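Local structure of tricorn protease (Thermoplasma acidophilum, 1K32) at residues V314-A319 against H657-Q662; R337-R342 against Y664-K669; I228-L233 against R239-F244. The protein is a serine protease built with two beta propellers, and probably breaks down peptides, consistent with a late step of protein degradation downstream of the proteasome. All blocks are in the same frame, centred on the assembly; numbering follows the deposited sequence.

Contact 1 of 3, residues V314-A319 against H657-Q662; sequences VSRGQA and HEEFLQ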
# COMPACT_ATOMS: atom_id res chain seq x y z
N VAL A 314 2.97 13.27 38.81
CA VAL A 314 3.23 13.23 40.23
C VAL A 314 3.90 11.91 40.58
O VAL A 314 3.54 10.86 40.05
CB VAL A 314 1.89 13.36 41.01
CG1 VAL A 314 2.11 13.22 42.50
CG2 VAL A 314 1.24 14.68 40.66
N SER A 315 4.89 11.97 41.46
CA SER A 315 5.59 10.76 41.87
C SER A 315 6.19 10.91 43.25
O SER A 315 6.90 11.88 43.53
CB SER A 315 6.71 10.41 40.88
OG SER A 315 7.43 9.28 41.33
N ARG A 316 5.91 9.95 44.11
CA ARG A 316 6.44 9.97 45.47
C ARG A 316 6.14 11.32 46.12
O ARG A 316 7.00 11.90 46.77
CB ARG A 316 7.95 9.71 45.43
CG ARG A 316 8.52 9.02 46.65
CD ARG A 316 10.03 8.88 46.56
NE ARG A 316 10.59 8.31 47.79
CZ ARG A 316 10.53 7.03 48.12
NH1 ARG A 316 11.06 6.61 49.27
NH2 ARG A 316 9.96 6.16 47.30
N GLY A 317 4.93 11.83 45.90
CA GLY A 317 4.51 13.09 46.51
C GLY A 317 5.11 14.35 45.92
O GLY A 317 4.90 15.44 46.44
N GLN A 318 5.88 14.20 44.85
CA GLN A 318 6.50 15.35 44.20
C GLN A 318 5.84 15.51 42.84
O GLN A 318 5.32 14.54 42.27
CB GLN A 318 7.99 15.12 44.03
CG GLN A 318 8.77 14.94 45.32
CD GLN A 318 10.25 14.75 45.05
OE1 GLN A 318 10.83 15.47 44.25
NE2 GLN A 318 10.86 13.78 45.72
N ALA A 319 5.88 16.72 42.29
CA ALA A 319 5.25 16.99 41.01
C ALA A 319 6.24 17.64 40.06
O ALA A 319 7.08 18.44 40.47
CB ALA A 319 4.03 17.89 41.20
N HIS A 657 14.47 10.96 56.47
CA HIS A 657 13.79 11.41 57.67
C HIS A 657 12.57 12.27 57.36
O HIS A 657 11.55 12.14 58.02
CB HIS A 657 14.76 12.12 58.65
CG HIS A 657 15.13 13.52 58.26
ND1 HIS A 657 16.27 13.81 57.55
CD2 HIS A 657 14.53 14.71 58.53
CE1 HIS A 657 16.36 15.12 57.39
NE2 HIS A 657 15.32 15.69 57.97
N GLU A 658 12.63 13.12 56.33
CA GLU A 658 11.47 13.94 56.00
C GLU A 658 10.32 13.03 55.53
O GLU A 658 9.17 13.18 55.95
CB GLU A 658 11.78 14.97 54.89
CG GLU A 658 12.01 14.34 53.53
CD GLU A 658 11.89 15.30 52.36
OE1 GLU A 658 12.12 14.86 51.21
OE2 GLU A 658 11.56 16.49 52.60
N GLU A 659 10.64 12.06 54.68
CA GLU A 659 9.63 11.13 54.18
C GLU A 659 9.03 10.26 55.28
O GLU A 659 7.81 10.06 55.32
CB GLU A 659 10.22 10.24 53.07
CG GLU A 659 10.38 10.94 51.72
CD GLU A 659 10.72 9.97 50.57
OE1 GLU A 659 10.64 10.37 49.39
OE2 GLU A 659 11.08 8.80 50.85
N PHE A 660 9.87 9.76 56.19
CA PHE A 660 9.39 8.92 57.30
C PHE A 660 8.45 9.67 58.23
O PHE A 660 7.50 9.08 58.77
CB PHE A 660 10.57 8.36 58.11
CG PHE A 660 11.29 7.20 57.44
CD1 PHE A 660 10.97 6.82 56.14
CD2 PHE A 660 12.26 6.48 58.13
CE1 PHE A 660 11.62 5.71 55.53
CE2 PHE A 660 12.92 5.38 57.54
CZ PHE A 660 12.59 5.00 56.23
N LEU A 661 8.72 10.95 58.45
CA LEU A 661 7.86 11.75 59.31
C LEU A 661 6.53 11.96 58.60
O LEU A 661 5.48 11.80 59.19
CB LEU A 661 8.51 13.11 59.61
CG LEU A 661 8.34 13.63 61.04
CD1 LEU A 661 8.70 15.12 61.05
CD2 LEU A 661 6.91 13.42 61.55
N GLN A 662 6.59 12.32 57.31
CA GLN A 662 5.36 12.54 56.54
C GLN A 662 4.50 11.28 56.45
O GLN A 662 3.27 11.36 56.50
CB GLN A 662 5.69 13.05 55.14
CG GLN A 662 4.49 13.51 54.29
CD GLN A 662 3.73 12.36 53.64
OE1 GLN A 662 4.28 11.27 53.41
NE2 GLN A 662 2.45 12.59 53.31
O HOH W 1 9.50 12.40 47.90

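Contact 2 of 3, residues R337-R342 against Y664-K669; sequences RIRYVR and YDEAWK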
# COMPACT_ATOMS: atom_id res chain seq x y z
N ARG A 337 3.92 15.87 49.62
CA ARG A 337 2.58 15.43 49.27
C ARG A 337 1.69 16.29 48.41
O ARG A 337 0.65 16.80 48.84
CB ARG A 337 1.83 14.89 50.48
CG ARG A 337 1.71 13.35 50.41
CD ARG A 337 0.56 12.94 49.50
NE ARG A 337 0.79 11.78 48.64
CZ ARG A 337 0.51 10.52 48.96
NH1 ARG A 337 0.74 9.55 48.07
NH2 ARG A 337 0.01 10.21 50.15
N ILE A 338 2.13 16.44 47.17
CA ILE A 338 1.35 17.12 46.17
C ILE A 338 0.53 15.89 45.75
O ILE A 338 1.10 14.86 45.40
CB ILE A 338 2.24 17.62 45.01
CG1 ILE A 338 3.04 18.85 45.47
CG2 ILE A 338 1.40 17.95 43.79
CD1 ILE A 338 3.88 19.50 44.37
N ARG A 339 -0.79 15.98 45.84
CA ARG A 339 -1.64 14.84 45.50
C ARG A 339 -2.11 14.83 44.05
O ARG A 339 -2.18 13.77 43.43
CB ARG A 339 -2.86 14.79 46.43
CG ARG A 339 -2.54 14.55 47.90
CD ARG A 339 -3.83 14.37 48.71
NE ARG A 339 -3.58 14.32 50.15
CZ ARG A 339 -2.91 13.35 50.77
NH1 ARG A 339 -2.74 13.40 52.09
NH2 ARG A 339 -2.42 12.32 50.09
N TYR A 340 -2.46 16.00 43.52
CA TYR A 340 -2.93 16.10 42.14
C TYR A 340 -2.39 17.37 41.50
O TYR A 340 -2.05 18.33 42.19
CB TYR A 340 -4.47 16.11 42.05
CG TYR A 340 -5.15 14.99 42.81
CD1 TYR A 340 -5.57 15.17 44.12
CD2 TYR A 340 -5.33 13.73 42.22
CE1 TYR A 340 -6.16 14.13 44.83
CE2 TYR A 340 -5.91 12.69 42.93
CZ TYR A 340 -6.32 12.90 44.23
OH TYR A 340 -6.90 11.89 44.95
N VAL A 341 -2.32 17.35 40.17
CA VAL A 341 -1.84 18.47 39.38
C VAL A 341 -2.66 18.50 38.09
O VAL A 341 -2.85 17.48 37.43
CB VAL A 341 -0.33 18.32 39.05
CG1 VAL A 341 0.15 19.50 38.22
CG2 VAL A 341 0.48 18.24 40.33
N ARG A 342 -3.15 19.68 37.74
CA ARG A 342 -3.98 19.85 36.56
C ARG A 342 -3.67 21.15 35.83
O ARG A 342 -3.29 22.14 36.45
CB ARG A 342 -5.45 19.85 36.99
CG ARG A 342 -6.38 19.04 36.11
CD ARG A 342 -6.04 17.56 36.14
NE ARG A 342 -6.52 16.87 37.34
CZ ARG A 342 -6.08 15.67 37.72
NH1 ARG A 342 -6.56 15.09 38.82
NH2 ARG A 342 -5.14 15.06 37.01
N TYR A 664 4.53 8.54 58.65
CA TYR A 664 3.97 8.16 59.94
C TYR A 664 2.74 9.04 60.18
O TYR A 664 1.67 8.55 60.54
CB TYR A 664 4.98 8.38 61.06
CG TYR A 664 4.36 8.25 62.43
CD1 TYR A 664 4.03 6.99 62.94
CD2 TYR A 664 3.98 9.39 63.16
CE1 TYR A 664 3.33 6.86 64.15
CE2 TYR A 664 3.29 9.28 64.37
CZ TYR A 664 2.96 8.01 64.86
OH TYR A 664 2.25 7.87 66.03
N ASP A 665 2.90 10.35 59.98
CA ASP A 665 1.79 11.28 60.16
C ASP A 665 0.58 10.86 59.31
O ASP A 665 -0.54 10.79 59.82
CB ASP A 665 2.23 12.70 59.81
CG ASP A 665 2.95 13.40 60.95
OD1 ASP A 665 3.46 14.51 60.72
OD2 ASP A 665 2.99 12.86 62.08
N GLU A 666 0.79 10.56 58.03
CA GLU A 666 -0.32 10.15 57.17
C GLU A 666 -0.93 8.82 57.61
O GLU A 666 -2.16 8.65 57.57
CB GLU A 666 0.12 10.06 55.70
CG GLU A 666 -1.05 9.83 54.75
CD GLU A 666 -0.80 10.33 53.32
OE1 GLU A 666 -1.79 10.70 52.65
OE2 GLU A 666 0.37 10.33 52.87
N ALA A 667 -0.09 7.87 58.02
CA ALA A 667 -0.56 6.56 58.47
C ALA A 667 -1.44 6.75 59.71
O ALA A 667 -2.48 6.14 59.84
CB ALA A 667 0.62 5.65 58.80
N TRP A 668 -0.98 7.61 60.61
CA TRP A 668 -1.70 7.91 61.84
C TRP A 668 -3.04 8.60 61.50
O TRP A 668 -4.08 8.24 62.05
CB TRP A 668 -0.82 8.82 62.72
CG TRP A 668 -1.48 9.37 63.94
CD1 TRP A 668 -1.58 8.77 65.16
CD2 TRP A 668 -2.17 10.61 64.05
NE1 TRP A 668 -2.30 9.56 66.03
CE2 TRP A 668 -2.67 10.71 65.37
CE3 TRP A 668 -2.42 11.67 63.15
CZ2 TRP A 668 -3.41 11.81 65.82
CZ3 TRP A 668 -3.15 12.77 63.60
CH2 TRP A 668 -3.63 12.83 64.92
N LYS A 669 -3.00 9.57 60.59
CA LYS A 669 -4.19 10.32 60.17
C LYS A 669 -5.21 9.44 59.44
O LYS A 669 -6.41 9.58 59.64
CB LYS A 669 -3.77 11.50 59.27
CG LYS A 669 -4.91 12.26 58.61
CD LYS A 669 -4.43 13.63 58.10
CE LYS A 669 -5.53 14.38 57.37
NZ LYS A 669 -6.79 14.44 58.15

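Contact 3 of 3, residues I228-L233 against R239-F244; sequences IYSTDL and RKHTSF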
# COMPACT_ATOMS: atom_id res chain seq x y z
N ILE A 228 5.27 -9.90 80.34
CA ILE A 228 5.85 -11.23 80.35
C ILE A 228 5.17 -12.02 81.47
O ILE A 228 5.06 -11.54 82.59
CB ILE A 228 7.37 -11.17 80.62
CG1 ILE A 228 8.05 -10.33 79.54
CG2 ILE A 228 7.96 -12.58 80.65
CD1 ILE A 228 9.55 -10.22 79.71
N TYR A 229 4.68 -13.20 81.13
CA TYR A 229 4.01 -14.10 82.08
C TYR A 229 4.72 -15.45 82.00
O TYR A 229 5.62 -15.64 81.18
CB TYR A 229 2.54 -14.33 81.71
CG TYR A 229 1.64 -13.12 81.83
CD1 TYR A 229 1.67 -12.10 80.89
CD2 TYR A 229 0.75 -13.00 82.91
CE1 TYR A 229 0.86 -10.99 81.00
CE2 TYR A 229 -0.07 -11.88 83.04
CZ TYR A 229 -0.01 -10.88 82.07
OH TYR A 229 -0.78 -9.76 82.18
N SER A 230 4.30 -16.38 82.85
CA SER A 230 4.86 -17.73 82.82
C SER A 230 3.92 -18.70 83.53
O SER A 230 3.05 -18.28 84.30
CB SER A 230 6.26 -17.77 83.46
OG SER A 230 6.18 -17.70 84.87
N THR A 231 4.09 -19.98 83.23
CA THR A 231 3.30 -21.04 83.85
C THR A 231 4.23 -22.23 84.03
O THR A 231 5.35 -22.21 83.53
CB THR A 231 2.11 -21.51 82.96
OG1 THR A 231 2.62 -22.09 81.75
CG2 THR A 231 1.18 -20.33 82.63
N ASP A 232 3.79 -23.26 84.75
CA ASP A 232 4.62 -24.45 84.88
C ASP A 232 4.34 -25.24 83.60
O ASP A 232 3.48 -24.85 82.82
CB ASP A 232 4.26 -25.26 86.12
CG ASP A 232 2.77 -25.57 86.22
OD1 ASP A 232 2.14 -25.95 85.21
OD2 ASP A 232 2.23 -25.45 87.34
N LEU A 233 5.05 -26.35 83.39
CA LEU A 233 4.86 -27.15 82.19
C LEU A 233 3.47 -27.77 82.06
O LEU A 233 3.18 -28.48 81.10
CB LEU A 233 5.93 -28.23 82.11
CG LEU A 233 7.34 -27.69 81.93
CD1 LEU A 233 8.33 -28.84 81.77
CD2 LEU A 233 7.39 -26.77 80.72
N ARG A 239 1.89 -16.61 86.39
CA ARG A 239 2.56 -15.49 87.03
C ARG A 239 2.78 -14.33 86.05
O ARG A 239 3.00 -14.54 84.86
CB ARG A 239 3.92 -15.92 87.59
CG ARG A 239 3.83 -16.99 88.66
CD ARG A 239 5.21 -17.44 89.10
NE ARG A 239 5.13 -18.58 90.00
CZ ARG A 239 6.19 -19.22 90.49
NH1 ARG A 239 6.02 -20.25 91.30
NH2 ARG A 239 7.41 -18.83 90.16
N LYS A 240 2.72 -13.11 86.58
CA LYS A 240 2.93 -11.90 85.79
C LYS A 240 4.25 -11.29 86.26
O LYS A 240 4.37 -10.89 87.41
CB LYS A 240 1.76 -10.94 86.04
CG LYS A 240 1.83 -9.60 85.33
CD LYS A 240 0.55 -8.81 85.62
CE LYS A 240 0.58 -7.41 85.03
NZ LYS A 240 1.63 -6.55 85.63
N HIS A 241 5.24 -11.23 85.37
CA HIS A 241 6.55 -10.71 85.73
C HIS A 241 6.94 -9.28 85.37
O HIS A 241 8.02 -8.84 85.75
CB HIS A 241 7.64 -11.63 85.18
CG HIS A 241 7.50 -13.05 85.62
ND1 HIS A 241 6.78 -13.98 84.90
CD2 HIS A 241 7.95 -13.69 86.72
CE1 HIS A 241 6.79 -15.13 85.54
NE2 HIS A 241 7.49 -14.99 86.65
N THR A 242 6.09 -8.56 84.65
CA THR A 242 6.41 -7.19 84.27
C THR A 242 5.19 -6.30 84.34
O THR A 242 4.06 -6.77 84.32
CB THR A 242 6.94 -7.12 82.82
OG1 THR A 242 5.92 -7.56 81.91
CG2 THR A 242 8.19 -7.98 82.67
N SER A 243 5.44 -4.99 84.40
CA SER A 243 4.38 -4.00 84.46
C SER A 243 4.70 -2.82 83.54
O SER A 243 4.63 -1.67 83.95
CB SER A 243 4.20 -3.49 85.90
OG SER A 243 3.64 -4.49 86.72
N PHE A 244 5.04 -3.12 82.29
CA PHE A 244 5.36 -2.08 81.32
C PHE A 244 4.14 -1.21 80.99
O PHE A 244 3.01 -1.68 81.03
CB PHE A 244 5.86 -2.71 80.02
CG PHE A 244 7.03 -3.63 80.19
CD1 PHE A 244 6.97 -4.95 79.73
CD2 PHE A 244 8.22 -3.18 80.76
CE1 PHE A 244 8.07 -5.80 79.83
CE2 PHE A 244 9.32 -4.02 80.86
CZ PHE A 244 9.24 -5.33 80.40

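Contact 1 of 3, residues V314-A319 against H657-Q662
Arg316 and Glu659 make this contact as a buried salt bridge. Arg316 sits in the type I' turn from Ser315 to Gln318, which joins the two middle strands of a propeller blade. Glu659 reaches out from helix 656-674. The arginine presents its side rather than its end. Arg316 NE bonds to Glu659 OE1 at 2.6 Å, and Arg316 NH1 bonds to Glu659 OE2 at 2.7 Å. Both oxygens are met on their syn side. The two groups are not coplanar: their planes lie 39° apart, and both bonds are bent. The arginine chain is extended from CG to NE and meets the glutamate at about a right angle. A water bridges the two segments. It donates to Arg316 O and to Glu659 OE1 (2.8 Å from the water to OE1) and accepts from Gln318 NE2. Phe299 makes a cation-pi contact with Arg316. A leucine in place of Arg316 would probably leave the buried Glu659 carboxylate without its countercharge and loosen the turn's hold on the helix. The chemistry is that of a paired charge: two bonds fix the rotation of the carboxylate, and the arginine probably keeps it ionised despite its burial, tying propeller to helix.

Contact 2 of 3, residues R337-R342 against Y664-K669
Glu666 sends its CG anti to the backbone N (chi1 -172°), and its extended chain carries the carboxylate from helix 656-674 to Arg337 and Arg339. Arg339 is also extended from CG to NE, and it meets the glutamate from the opposite direction. Arg337 is different: its chain bends at chi2 and chi3, which brings its guanidinium round to the same carboxylate. Together the three residues form a salt-bridge network between a blade of the seven-bladed beta propeller and a helix of the C1 domain. Arg337 lies just ahead of strand 338-343, the first strand of its blade, and Arg339 lies on that strand.

The two oxygens of Glu666 are shared out. Arg337 NH2 lies 2.7 Å from Glu666 OE2 in a salt bridge. OE1 takes Arg339 end-on: NH1 of Arg339 donates to Glu666 OE1 at 2.9 Å, and NH2 of Arg339 to the same oxygen at 3.1 Å. The carboxylate lies at the edge of both guanidinium groups. The plane of the carboxylate stands almost perpendicular to that of Arg337 (82°) and is also well turned from that of Arg339 (58°).

Further partners hold the set in place. Asp359 forms a salt bridge with Arg339 NE, Arg337 NH2 also bonds to Arg973 O, and Gln662 NE2, one helical turn back, bonds to Glu666 OE2. The two positive groups probably favour the ionised carboxylate in this largely buried place. The two bonds from Arg339 reach OE1 differently: Arg339 NH2 meets the syn lone pair of Glu666 OE1, whereas NH1 comes from above the carboxylate plane.

Contact 3 of 3, residues I228-L233 against R239-F244
The imidazole of His241 turns an edge to the backbone of strand 227-232, with Tyr229 C and Ser230 N lying in the ring plane. Tyr217 and Phe270 also meet this ring, at inclined angles. One face of the Phe244 ring is covered by CB of Thr242, two residues earlier, offset toward the rim. The Tyr229 ring lies beside the aliphatic chain of Lys240, both pointing the same way; Tyr229 CE2 is 3.6 Å from Lys240 CB. Tyr229 OH bonds to Asp223, and Lys240 NZ bonds to Thr242 O.

The backbones form an antiparallel beta hairpin. Ser230 and Arg239 are a hydrogen-bonded pair, with Arg239 N to Ser230 O at 2.9 Å and Ser230 N to Arg239 O at 3.0 Å. Tyr229 and Lys240 are the adjacent non-hydrogen-bonded pair. His241 N then bonds to Ile228 O at 2.8 Å. After this the pairing passes to a side chain. Thr242 OG1 sits between its backbone N and carbonyl carbon (chi1 63°) and takes the N-H of Ile228 at 2.9 Å. The methyl CG2 of Thr242 rests 3.9 Å from Ile228 CB. Gln227 is a further partner of that hydroxyl, and Arg215 bonds to Ser230 OG.

Strand 239-240 is the last strand and one edge of its four-stranded blade in the six-bladed propeller. Tyr229 packs on Phe218 and Thr220 of inner strand 215-220, while Ile228 meets Phe261 and Thr242 meets Ile277 of the next blade.

From the N terminus, contact 3 comes first. It closes a short hairpin, with five residues between its segments, inside one blade of the six-bladed propeller. The chain then enters the seven-bladed propeller. Contact 1 opens in its first blade at 314-319, and contact 2 opens at 337-342, where the second blade starts. Both close more than 300 residues later on helix 656-674, contact 1 at 657-662 and contact 2 at 664-669. Their segments alternate, so the two cross rather than nest. They tie neighbouring blades to points about two turns apart on one helix, with centres 8 Å apart. Contact 3 lies about 43 Å from contact 1 and about 42 Å from contact 2, centre to centre.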